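Tail spike protein (Acinetobacter phage vB_AbaP_AS12, PDB 6EU4) forms the trimeric tailspike of an Acinetobacter baumannii phage, and probably recognises and degrades the capsular polysaccharide of the host, as related tailspikes do. Local coordinates at residues Asn289-Cys294 and Val318-Thr323; Tyr534-Ala539 and Leu551-Tyr556; Asp104-Ile109 and Thr127-Tyr132; Asn368-Phe373 and Leu435-Lys440; Gln247-Ser252 and Ala278-Leu283. All blocks are in the same frame, centred on the assembly; numbering follows the deposited sequence.

Contact 1 of 5, residues Asn289-Cys294 and Val318-Thr323; sequences NKMQGC and VYSNVT
V318 O takes two donors: the backbone N of K290 at 2.9 Å, lying nearly on the extension of the carbonyl bond, and S320 OG, two residues along the same segment, which arrives from above the carbonyl plane. The same S320 OG accepts from M291 N at 2.9 Å with an N-H...O angle of 161°, so one hydroxyl links the two segments where the strand pairing is interrupted. Two side-chain amides do similar work further along. In one of its two conformers Q292, bent at chi2 (-55°), turns NE2 back to Y319 O at 3.0 Å, a bond that is therefore less certain, while N321 OD1 receives G293 N at 2.9 Å from 45° out of its carbonyl plane. K290 lays CD alongside Y319 CB at 3.8 Å. Parallel pairing then resumes: C294 N donates to N321 O and T323 N to C294 O. The bridges N289-V318 and C294-V322 differ in register by one residue, marking two short ladders separated by irregular chain, as in successive coils of a parallel beta-helix. M291 packs on strand 268-274 of the preceding coil, S320 N bonds S343 of the following one, and N321 also bonds N349 and N351 of the second subunit.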
# COMPACT_ATOMS: atom_id res chain seq x y z
N ASN A 289 15.38 14.17 -0.76
CA ASN A 289 16.75 13.69 -0.82
C ASN A 289 17.01 12.81 0.39
O ASN A 289 16.72 13.21 1.53
CB ASN A 289 17.71 14.88 -0.87
CG ASN A 289 19.16 14.45 -0.89
OD1 ASN A 289 19.55 13.55 -1.66
ND2 ASN A 289 19.98 15.08 -0.05
N LYS A 290 17.52 11.61 0.15
CA LYS A 290 17.84 10.64 1.20
C LYS A 290 16.62 10.36 2.08
O LYS A 290 16.71 10.24 3.30
CB LYS A 290 19.02 11.11 2.04
CG LYS A 290 20.34 11.21 1.27
CD LYS A 290 20.96 9.83 0.98
CE LYS A 290 22.36 9.95 0.36
NZ LYS A 290 23.07 8.64 0.28
N MSE A 291 15.47 10.18 1.43
CA MSE A 291 14.24 9.90 2.12
C MSE A 291 13.97 8.40 2.11
O MSE A 291 13.37 7.86 1.16
CB MSE A 291 13.08 10.68 1.46
CG MSE A 291 13.01 12.13 1.98
SE MSE A 291 12.19 12.24 3.78
CE MSE A 291 10.38 12.66 3.30
N GLN A 292 14.40 7.72 3.17
CA GLN A 292 14.25 6.28 3.28
C GLN A 292 12.96 5.92 4.00
O GLN A 292 12.57 6.59 4.97
CB GLN A 292 15.44 5.67 4.03
CG GLN A 292 16.80 6.30 3.72
CD GLN A 292 17.11 6.31 2.25
OE1 GLN A 292 16.43 5.66 1.46
NE2 GLN A 292 18.15 7.05 1.87
N GLY A 293 12.31 4.84 3.56
CA GLY A 293 11.11 4.38 4.28
C GLY A 293 9.97 5.37 4.32
O GLY A 293 9.28 5.48 5.35
N CYS A 294 9.71 6.05 3.21
CA CYS A 294 8.71 7.11 3.12
C CYS A 294 7.44 6.62 2.44
O CYS A 294 7.50 6.04 1.34
CB CYS A 294 9.28 8.29 2.34
SG CYS A 294 8.11 9.60 2.02
N VAL A 318 15.62 11.72 -4.88
CA VAL A 318 17.03 11.41 -5.01
C VAL A 318 17.47 10.55 -3.83
O VAL A 318 17.22 10.91 -2.67
CB VAL A 318 17.86 12.71 -5.11
CG1 VAL A 318 19.33 12.41 -5.13
CG2 VAL A 318 17.44 13.49 -6.37
N TYR A 319 18.11 9.43 -4.13
CA TYR A 319 18.62 8.47 -3.14
C TYR A 319 17.60 8.21 -2.02
O TYR A 319 17.92 8.22 -0.83
CB TYR A 319 19.95 8.94 -2.57
CG TYR A 319 21.04 8.97 -3.62
CD1 TYR A 319 21.39 7.82 -4.32
CD2 TYR A 319 21.72 10.14 -3.90
CE1 TYR A 319 22.39 7.85 -5.30
CE2 TYR A 319 22.72 10.18 -4.86
CZ TYR A 319 23.04 9.03 -5.56
OH TYR A 319 24.04 9.06 -6.52
N SER A 320 16.38 7.87 -2.43
CA SER A 320 15.24 7.70 -1.53
C SER A 320 14.52 6.41 -1.89
O SER A 320 14.71 5.86 -2.97
CB SER A 320 14.26 8.87 -1.64
OG SER A 320 14.89 10.11 -1.36
N ASN A 321 13.64 5.95 -0.99
CA ASN A 321 12.68 4.91 -1.38
C ASN A 321 11.32 5.29 -0.82
O ASN A 321 11.17 5.50 0.39
CB ASN A 321 13.16 3.50 -0.98
CG ASN A 321 13.05 3.18 0.52
OD1 ASN A 321 13.78 3.72 1.36
ND2 ASN A 321 12.19 2.21 0.83
N VAL A 322 10.35 5.41 -1.73
CA VAL A 322 9.07 6.07 -1.49
C VAL A 322 7.97 5.21 -2.10
O VAL A 322 8.11 4.72 -3.23
CB VAL A 322 9.01 7.47 -2.13
CG1 VAL A 322 7.64 8.11 -1.96
CG2 VAL A 322 10.13 8.38 -1.58
N THR A 323 6.86 5.07 -1.37
CA THR A 323 5.65 4.45 -1.88
C THR A 323 4.54 5.49 -1.87
O THR A 323 4.32 6.13 -0.83
CB THR A 323 5.20 3.25 -1.03
OG1 THR A 323 6.21 2.24 -0.99
CG2 THR A 323 3.94 2.63 -1.61

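Contact 2 of 5, residues Tyr534-Ala539 and Leu551-Tyr556; sequences YNAQLA and LRTGDY
Y534 presents one ring face to Y556, whose CB sits over the ring centre, 3.6 Å from the centroid and 14° off the normal, a clear CH-pi contact. The Y556 ring itself lies obliquely, its plane turned 40° from that of Y534. D555 runs alongside Y534 in the same direction, and one water joins their ends: it donates to D555 OD1 at 2.7 Å and lies 2.9 Å from Y534 OH. Beyond this aromatic end, strands 535-542 and 547-554 form an antiparallel beta hairpin, with segment axes 4.5 Å apart and directions at 167°. N535-G554 and Q537-R552 are its hydrogen-bonded pairs here, the latter closed by Q537 N to R552 O and R552 N to Q537 O. On the face carrying Q537, R552 extends straight from CG to NE and grips Q537 OE1 side-on through NE and NH2, both at 2.9 Å. OE1 lies in the guanidinium plane, and both nitrogens reach it from the same face of the amide. T488 OG1 takes a further bond from R552 NH2, and Y560 adds a cation-pi contact. Across the sheet, L538 CD1 meets L551 CD2 at 3.6 Å; these leucines also touch other subunits, L551 packing on F549 of the second and L538 on W525 of the third.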
# COMPACT_ATOMS: atom_id res chain seq x y z
N TYR A 534 21.04 -14.23 -35.79
CA TYR A 534 20.85 -15.54 -36.41
C TYR A 534 19.36 -15.84 -36.45
O TYR A 534 18.64 -15.54 -35.49
CB TYR A 534 21.54 -16.64 -35.61
CG TYR A 534 23.02 -16.52 -35.56
CD1 TYR A 534 23.80 -17.06 -36.57
CD2 TYR A 534 23.67 -15.88 -34.51
CE1 TYR A 534 25.18 -16.94 -36.55
CE2 TYR A 534 25.04 -15.76 -34.49
CZ TYR A 534 25.78 -16.30 -35.51
OH TYR A 534 27.14 -16.21 -35.52
N ASN A 535 18.90 -16.45 -37.54
CA ASN A 535 17.49 -16.79 -37.66
C ASN A 535 17.30 -18.10 -38.39
O ASN A 535 18.15 -18.57 -39.15
CB ASN A 535 16.70 -15.70 -38.40
CG ASN A 535 16.63 -14.40 -37.62
OD1 ASN A 535 17.45 -13.50 -37.81
ND2 ASN A 535 15.66 -14.30 -36.73
N ALA A 536 16.13 -18.69 -38.14
CA ALA A 536 15.64 -19.82 -38.91
C ALA A 536 14.12 -19.71 -38.96
O ALA A 536 13.50 -19.13 -38.07
CB ALA A 536 16.06 -21.15 -38.28
N GLN A 537 13.52 -20.28 -40.00
CA GLN A 537 12.08 -20.31 -40.11
C GLN A 537 11.62 -21.66 -40.63
O GLN A 537 12.26 -22.25 -41.51
CB GLN A 537 11.54 -19.20 -41.01
CG GLN A 537 11.76 -17.78 -40.47
CD GLN A 537 11.23 -16.71 -41.42
OE1 GLN A 537 11.22 -16.89 -42.63
NE2 GLN A 537 10.76 -15.60 -40.86
N LEU A 538 10.55 -22.17 -40.03
CA LEU A 538 9.79 -23.31 -40.51
C LEU A 538 8.43 -22.80 -40.97
O LEU A 538 7.68 -22.23 -40.17
CB LEU A 538 9.62 -24.34 -39.39
CG LEU A 538 8.59 -25.46 -39.60
CD1 LEU A 538 8.86 -26.27 -40.85
CD2 LEU A 538 8.56 -26.36 -38.36
N ALA A 539 8.12 -22.99 -42.25
CA ALA A 539 6.87 -22.50 -42.83
C ALA A 539 5.99 -23.67 -43.24
O ALA A 539 6.45 -24.60 -43.92
CB ALA A 539 7.13 -21.60 -44.04
N LEU A 551 12.01 -24.98 -44.74
CA LEU A 551 12.99 -24.45 -43.80
C LEU A 551 13.91 -23.46 -44.49
O LEU A 551 14.30 -23.66 -45.64
CB LEU A 551 13.84 -25.57 -43.20
CG LEU A 551 13.11 -26.60 -42.34
CD1 LEU A 551 14.07 -27.70 -41.90
CD2 LEU A 551 12.48 -25.97 -41.12
N ARG A 552 14.30 -22.41 -43.77
CA ARG A 552 15.41 -21.58 -44.22
C ARG A 552 16.12 -20.98 -43.01
O ARG A 552 15.59 -20.97 -41.91
CB ARG A 552 14.96 -20.47 -45.17
CG ARG A 552 14.08 -19.36 -44.53
CD ARG A 552 13.92 -18.18 -45.49
NE ARG A 552 13.01 -17.18 -44.94
CZ ARG A 552 12.64 -16.07 -45.56
NH1 ARG A 552 13.09 -15.77 -46.78
NH2 ARG A 552 11.79 -15.25 -44.96
N THR A 553 17.35 -20.53 -43.23
CA THR A 553 18.16 -19.92 -42.19
C THR A 553 18.71 -18.59 -42.66
O THR A 553 18.87 -18.35 -43.86
CB THR A 553 19.34 -20.82 -41.79
OG1 THR A 553 20.10 -21.13 -42.94
CG2 THR A 553 18.85 -22.10 -41.13
N GLY A 554 19.03 -17.75 -41.68
CA GLY A 554 19.71 -16.50 -41.93
C GLY A 554 20.89 -16.34 -41.00
O GLY A 554 20.74 -16.34 -39.77
N ASP A 555 22.08 -16.23 -41.57
CA ASP A 555 23.29 -16.05 -40.79
C ASP A 555 23.34 -14.62 -40.26
O ASP A 555 22.76 -13.70 -40.83
CB ASP A 555 24.50 -16.38 -41.66
CG ASP A 555 25.79 -16.64 -40.88
OD1 ASP A 555 25.80 -16.64 -39.62
OD2 ASP A 555 26.84 -16.85 -41.56
N TYR A 556 24.03 -14.46 -39.13
CA TYR A 556 24.24 -13.15 -38.53
C TYR A 556 24.91 -12.22 -39.53
O TYR A 556 26.02 -12.50 -40.01
CB TYR A 556 25.09 -13.33 -37.28
CG TYR A 556 25.23 -12.13 -36.39
CD1 TYR A 556 26.21 -11.17 -36.63
CD2 TYR A 556 24.41 -11.97 -35.29
CE1 TYR A 556 26.35 -10.07 -35.80
CE2 TYR A 556 24.55 -10.87 -34.44
CZ TYR A 556 25.53 -9.94 -34.71
OH TYR A 556 25.67 -8.84 -33.88
O HOH W 1 28.06 -16.12 -38.24

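Contact 3 of 5, residues Asp104-Ile109 and Thr127-Tyr132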
# COMPACT_ATOMS: atom_id res chain seq x y z
N ASP A 104 2.74 43.33 17.60
CA ASP A 104 3.76 42.29 17.42
C ASP A 104 3.71 41.35 18.62
O ASP A 104 4.14 41.72 19.72
CB ASP A 104 5.14 42.93 17.28
CG ASP A 104 6.23 41.93 16.93
OD1 ASP A 104 5.95 40.72 16.75
OD2 ASP A 104 7.40 42.38 16.84
N SER A 105 3.19 40.14 18.41
CA SER A 105 3.06 39.12 19.44
C SER A 105 4.27 38.18 19.52
O SER A 105 4.22 37.18 20.25
CB SER A 105 1.80 38.29 19.21
OG SER A 105 0.64 39.03 19.54
N ALA A 106 5.37 38.49 18.82
CA ALA A 106 6.52 37.59 18.74
C ALA A 106 7.06 37.19 20.11
O ALA A 106 7.34 36.01 20.36
CB ALA A 106 7.64 38.28 17.96
N ILE A 107 7.24 38.15 21.00
CA ILE A 107 7.89 37.88 22.28
C ILE A 107 6.95 37.03 23.14
O ILE A 107 7.39 35.99 23.67
CB ILE A 107 8.32 39.18 22.96
CG1 ILE A 107 9.50 39.77 22.18
CG2 ILE A 107 8.70 38.95 24.43
CD1 ILE A 107 9.88 41.21 22.57
N PRO A 108 5.67 37.39 23.30
CA PRO A 108 4.76 36.51 24.05
C PRO A 108 4.66 35.11 23.48
O PRO A 108 4.62 34.14 24.26
CB PRO A 108 3.41 37.23 23.96
CG PRO A 108 3.71 38.61 23.65
CD PRO A 108 5.03 38.67 22.95
N ILE A 109 4.57 34.98 22.15
CA ILE A 109 4.50 33.64 21.56
C ILE A 109 5.73 32.85 21.95
O ILE A 109 5.64 31.68 22.36
CB ILE A 109 4.38 33.72 20.03
CG1 ILE A 109 3.01 34.24 19.58
CG2 ILE A 109 4.64 32.34 19.37
CD1 ILE A 109 3.04 34.79 18.18
N THR A 127 3.64 38.42 13.89
CA THR A 127 5.01 38.32 14.39
C THR A 127 5.96 39.04 13.45
O THR A 127 5.82 38.97 12.23
CB THR A 127 5.44 36.86 14.49
OG1 THR A 127 5.27 36.24 13.21
CG2 THR A 127 4.62 36.15 15.55
N SER A 128 6.96 39.70 14.03
CA SER A 128 7.98 40.39 13.23
C SER A 128 9.27 39.58 13.11
O SER A 128 10.15 39.98 12.33
CB SER A 128 8.31 41.74 13.84
OG SER A 128 9.08 41.57 15.02
N VAL A 129 9.40 38.49 13.86
CA VAL A 129 10.55 37.60 13.76
C VAL A 129 10.02 36.17 13.75
O VAL A 129 8.85 35.92 14.07
CB VAL A 129 11.54 37.82 14.93
CG1 VAL A 129 12.20 39.21 14.83
CG2 VAL A 129 10.85 37.67 16.27
N PRO A 130 10.86 35.20 13.37
CA PRO A 130 10.45 33.81 13.51
C PRO A 130 10.26 33.47 14.99
O PRO A 130 10.86 34.10 15.87
CB PRO A 130 11.62 33.02 12.90
CG PRO A 130 12.45 34.05 12.16
CD PRO A 130 12.25 35.31 12.91
N VAL A 131 9.46 32.44 15.25
CA VAL A 131 9.33 31.86 16.58
C VAL A 131 9.79 30.42 16.49
O VAL A 131 9.58 29.76 15.47
CB VAL A 131 7.90 31.97 17.14
CG1 VAL A 131 7.53 33.46 17.31
CG2 VAL A 131 6.87 31.26 16.25
N TYR A 132 10.47 29.95 17.53
CA TYR A 132 11.04 28.62 17.52
C TYR A 132 10.44 27.75 18.61
O TYR A 132 9.91 28.23 19.61
CB TYR A 132 12.58 28.69 17.65
CG TYR A 132 13.08 29.15 19.00
CD1 TYR A 132 13.22 28.25 20.06
CD2 TYR A 132 13.40 30.48 19.23
CE1 TYR A 132 13.68 28.68 21.30
CE2 TYR A 132 13.85 30.91 20.46
CZ TYR A 132 13.99 30.00 21.48
OH TYR A 132 14.42 30.42 22.71
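D104 leads its carboxylate across to S128: from CB the chain runs to CG, set anti to the backbone N (chi1 -173°), CG comes 3.7 Å from S128 CB, and the two oxygens then divide the work. OD2 takes the hydroxyl of S128 at 2.6 Å between OG and OD2, on the syn side though 32° out of the carboxylate plane. OD1 accepts two backbone N-H groups from opposite faces of that plane, S128 N across the contact and A106 N two residues on, each at 3.1 Å. The A106 bond is the straighter, and defines an Asx turn just before helix 106-113. With three donors on its two oxygens, the carboxylate has its rotation fixed, and the negative charge lies close to the start of the helix, where the dipole would tend to stabilise it. This short helix stands against the first turns of the right-handed parallel beta-helix, between strands 88-89 and 118-121 in sequence. Beyond the turn the contact becomes apolar. A106 faces the other segment, and its CB touches V129 CG2 at 3.7 Å. One turn on, I109 straddles two partners at about right angles: CD1 lies against T127 CG2, a closeness that is doubtful because T127 has two conformers, while CG2, anti to the backbone N, meets V131 CG1 at 3.7 Å. F149 of strand 148-151 packs against both I109 and V131, and Y125 also touches I109.

Contact 4 of 5, residues Asn368-Phe373 and Leu435-Lys440; sequences NNNSMF and LTAFTK
With chi1 at 70°, N370 holds CG between its backbone N and carbonyl carbon, and a chi2 of -44° then turns the amide so that both of its polar atoms face the backbone of F438. OD1 accepts from F438 N at 2.9 Å, with the donor in the carbonyl plane and on a lone pair. ND2 donates in turn to F438 O, also at 2.9 Å and nearly straight; F438 O lies in the amide plane, although ND2 comes from above the carbonyl plane of F438. Two opposed bonds to one residue pin the amide flat and identify which end is oxygen. The amide and the phenyl ring are almost parallel in plane, 9° apart, and OD1 approaches F438 CD2 to 3.4 Å, obliquely to the ring. N370 is also the centre of an inverse gamma turn just ahead of strand 371-376, and its amide fastens the entry to that beta-helix strand to the long loop between strands 430-432 and 443-445. A water extends the link, accepting from N370 N and donating to T436 O at 2.8 Å. Beside it, N369 CB comes within 3.1 Å of the same T436 O. The N369 amide stays with its own segment: S371 OG, two residues on, donates to N369 OD1 at 2.7 Å, and its ND2 bonds S365 O. From the loop side, the F438 ring is stacked with Y444 and rests on A405, while T436 OG1 is held by S364.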
# COMPACT_ATOMS: atom_id res chain seq x y z
N ASN A 368 18.55 15.50 -17.64
CA ASN A 368 17.80 16.72 -17.92
C ASN A 368 17.14 16.54 -19.29
O ASN A 368 17.73 16.88 -20.32
CB ASN A 368 18.73 17.93 -17.90
CG ASN A 368 18.00 19.23 -18.08
OD1 ASN A 368 16.78 19.31 -17.94
ND2 ASN A 368 18.76 20.29 -18.35
N ASN A 369 15.95 15.94 -19.30
CA ASN A 369 15.36 15.58 -20.58
C ASN A 369 13.83 15.59 -20.51
O ASN A 369 13.24 15.71 -19.44
CB ASN A 369 15.89 14.24 -21.07
CG ASN A 369 15.78 13.15 -20.02
OD1 ASN A 369 14.69 12.72 -19.67
ND2 ASN A 369 16.93 12.70 -19.52
N ASN A 370 13.21 15.51 -21.69
CA ASN A 370 11.76 15.73 -21.77
C ASN A 370 11.02 14.40 -21.67
O ASN A 370 10.45 13.89 -22.63
CB ASN A 370 11.39 16.50 -23.03
CG ASN A 370 11.56 15.71 -24.35
OD1 ASN A 370 12.57 15.02 -24.59
ND2 ASN A 370 10.58 15.86 -25.24
N SER A 371 10.99 13.88 -20.44
CA SER A 371 10.32 12.64 -20.13
C SER A 371 9.43 12.80 -18.90
O SER A 371 9.79 13.50 -17.95
CB SER A 371 11.33 11.50 -19.90
OG SER A 371 12.24 11.78 -18.85
N MSE A 372 8.30 12.12 -18.89
CA MSE A 372 7.45 12.19 -17.70
C MSE A 372 8.10 11.47 -16.53
O MSE A 372 8.10 11.99 -15.40
CB MSE A 372 6.06 11.63 -17.97
CG MSE A 372 5.21 12.54 -18.84
SE MSE A 372 4.78 14.27 -17.98
CE MSE A 372 6.27 15.35 -18.66
N PHE A 373 8.69 10.29 -16.79
CA PHE A 373 9.44 9.54 -15.79
C PHE A 373 10.88 9.53 -16.24
O PHE A 373 11.22 8.86 -17.23
CB PHE A 373 8.88 8.12 -15.63
CG PHE A 373 7.48 8.12 -15.13
CD1 PHE A 373 7.21 8.19 -13.76
CD2 PHE A 373 6.41 8.10 -16.02
CE1 PHE A 373 5.91 8.23 -13.30
CE2 PHE A 373 5.10 8.14 -15.54
CZ PHE A 373 4.85 8.21 -14.18
N LEU A 435 19.50 8.67 -27.50
CA LEU A 435 19.15 10.08 -27.44
C LEU A 435 18.83 10.52 -26.01
O LEU A 435 18.59 9.71 -25.12
CB LEU A 435 17.95 10.37 -28.36
CG LEU A 435 18.05 9.91 -29.82
CD1 LEU A 435 16.77 10.28 -30.57
CD2 LEU A 435 19.26 10.51 -30.51
N THR A 436 18.79 11.86 -25.81
CA THR A 436 18.29 12.44 -24.57
C THR A 436 17.23 13.51 -24.86
O THR A 436 16.94 14.34 -23.99
CB THR A 436 19.40 13.04 -23.70
OG1 THR A 436 20.13 14.04 -24.43
CG2 THR A 436 20.36 11.93 -23.21
N ALA A 437 16.66 13.50 -26.06
CA ALA A 437 15.59 14.40 -26.44
C ALA A 437 14.63 13.62 -27.33
O ALA A 437 15.06 12.98 -28.29
CB ALA A 437 16.12 15.63 -27.18
N PHE A 438 13.35 13.67 -26.99
CA PHE A 438 12.35 12.79 -27.56
C PHE A 438 11.22 13.57 -28.22
O PHE A 438 10.97 14.74 -27.90
CB PHE A 438 11.84 11.86 -26.47
CG PHE A 438 12.97 11.25 -25.68
CD1 PHE A 438 13.75 10.26 -26.25
CD2 PHE A 438 13.31 11.72 -24.42
CE1 PHE A 438 14.86 9.75 -25.57
CE2 PHE A 438 14.40 11.18 -23.74
CZ PHE A 438 15.16 10.22 -24.32
N THR A 439 10.54 12.91 -29.16
CA THR A 439 9.46 13.53 -29.90
C THR A 439 8.21 12.67 -29.98
O THR A 439 7.27 13.01 -30.72
CB THR A 439 9.93 13.88 -31.32
OG1 THR A 439 10.30 12.67 -32.00
CG2 THR A 439 11.14 14.81 -31.29
N LYS A 440 8.16 11.57 -29.24
CA LYS A 440 6.97 10.75 -29.13
C LYS A 440 6.78 10.32 -27.68
O LYS A 440 7.74 10.23 -26.91
CB LYS A 440 7.06 9.51 -30.04
CG LYS A 440 7.13 9.84 -31.52
CD LYS A 440 7.13 8.57 -32.34
CE LYS A 440 6.94 8.86 -33.83
NZ LYS A 440 7.96 9.76 -34.33
O HOH W 2 15.19 16.45 -23.62

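Contact 5 of 5, residues Gln247-Ser252 and Ala278-Leu283; sequences QASASS and ATDAGL
T279 N donates to A248 O with an N-H...O angle of 169°, and A250 N to T279 O, both at 3.1 Å, the backbone bonds that join two parallel bridge pairs, A248-A278 and S249-T279. Between the side chains of the second pair, S249 OG and T279 OG1 come to 2.5 Å, a separation too short to be trusted, since S249 has two conformers. The next shell lies around these hydroxyls. Q247, extended beyond CG, runs alongside the strand and, in the given conformer of S249, brings NE2 to S249 OG as a donor at 2.8 Å; T279 OG1 donates to D280 OD2 at 2.7 Å from above the carboxylate plane. Strands 241-250 and 277-279 are adjacent rungs of the parallel beta-helix, and past A250 the first segment turns a corner, where pairing continues as two further bonds. G282 N reaches S251 O from well out of its carbonyl plane, whereas L283 N meets S252 O at 2.9 Å in the plane and on a lone pair. L283 CB also lies 3.7 Å from S252 OG. On the face opposite S249 and T279, A248 and A278 both pack on F255 of strand 253-257, and W286 touches A278. S254 OG bonds A248 O, and on the preceding rung T229 OG1 bonds S249 O.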
# COMPACT_ATOMS: atom_id res chain seq x y z
N GLN A 247 -0.58 20.95 4.54
CA GLN A 247 -0.62 21.58 3.23
C GLN A 247 0.53 22.57 3.16
O GLN A 247 0.68 23.40 4.07
CB GLN A 247 -1.94 22.30 2.98
CG GLN A 247 -1.94 23.12 1.70
CD GLN A 247 -3.27 23.80 1.40
OE1 GLN A 247 -4.26 23.63 2.11
NE2 GLN A 247 -3.28 24.62 0.35
N ALA A 248 1.33 22.48 2.11
CA ALA A 248 2.41 23.43 1.89
C ALA A 248 2.16 24.12 0.55
O ALA A 248 2.36 23.53 -0.52
CB ALA A 248 3.77 22.73 1.92
N SER A 249 1.72 25.37 0.64
CA SER A 249 1.50 26.21 -0.53
C SER A 249 2.68 27.18 -0.62
O SER A 249 2.91 27.97 0.30
CB SER A 249 0.17 26.95 -0.42
OG SER A 249 -0.91 26.02 -0.27
N ALA A 250 3.43 27.09 -1.71
CA ALA A 250 4.68 27.83 -1.84
C ALA A 250 4.87 28.25 -3.29
O ALA A 250 4.39 27.59 -4.20
CB ALA A 250 5.87 26.97 -1.43
N SER A 251 5.59 29.36 -3.49
CA SER A 251 5.85 29.80 -4.86
C SER A 251 6.98 29.03 -5.53
O SER A 251 6.99 28.95 -6.75
CB SER A 251 6.14 31.30 -4.90
OG SER A 251 7.38 31.59 -4.25
N SER A 252 7.93 28.45 -4.78
CA SER A 252 9.05 27.73 -5.38
C SER A 252 9.03 26.24 -5.08
O SER A 252 8.92 25.42 -6.01
CB SER A 252 10.37 28.37 -4.92
OG SER A 252 11.48 27.70 -5.51
N ALA A 278 0.54 19.50 -1.62
CA ALA A 278 1.49 20.47 -2.14
C ALA A 278 0.77 21.33 -3.18
O ALA A 278 0.14 20.78 -4.09
CB ALA A 278 2.70 19.78 -2.78
N THR A 279 0.81 22.65 -3.03
CA THR A 279 0.20 23.50 -4.05
C THR A 279 1.13 24.64 -4.44
O THR A 279 1.96 25.11 -3.65
CB THR A 279 -1.18 24.10 -3.61
OG1 THR A 279 -1.00 25.07 -2.58
CG2 THR A 279 -2.15 23.01 -3.06
N ASP A 280 0.95 25.09 -5.68
CA ASP A 280 1.40 26.36 -6.22
C ASP A 280 2.89 26.38 -6.57
O ASP A 280 3.33 27.33 -7.23
CB ASP A 280 1.07 27.53 -5.27
CG ASP A 280 -0.44 27.60 -4.97
OD1 ASP A 280 -1.20 27.71 -5.94
OD2 ASP A 280 -0.85 27.48 -3.81
N ALA A 281 3.66 25.39 -6.17
CA ALA A 281 5.11 25.42 -6.36
C ALA A 281 5.51 25.58 -7.82
O ALA A 281 5.03 24.85 -8.70
CB ALA A 281 5.71 24.14 -5.79
N GLY A 282 6.46 26.48 -8.07
CA GLY A 282 6.91 26.76 -9.41
C GLY A 282 8.19 26.05 -9.83
O GLY A 282 8.54 26.11 -11.02
N LEU A 283 8.87 25.38 -8.89
CA LEU A 283 10.12 24.67 -9.17
C LEU A 283 10.00 23.17 -8.94
O LEU A 283 10.21 22.40 -9.89
CB LEU A 283 11.25 25.27 -8.32
CG LEU A 283 12.63 24.60 -8.42
CD1 LEU A 283 13.15 24.70 -9.83
CD2 LEU A 283 13.65 25.22 -7.44

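From the N terminus, the contacts close in series, and none nests in or crosses another. Contact 3 comes first, closing a loop of 17 residues that sets the short helix against the start of the beta-helix. Contacts 5 and 1 follow, joining consecutive coils, contact 5 at a corner and contact 1 across a break in the pairing; strands 277-279 and 284-304, one in each contact, are neighbours, and the contact centres lie about 20 Å apart. Contact 4 spans a longer excursion of 61 residues and ties an outlying loop to the later coils. Contact 2 closes a hairpin in the separate C-terminal sheet, its centre about 81 Å from that of contact 3. Contacts 1 and 2 both touch the second subunit.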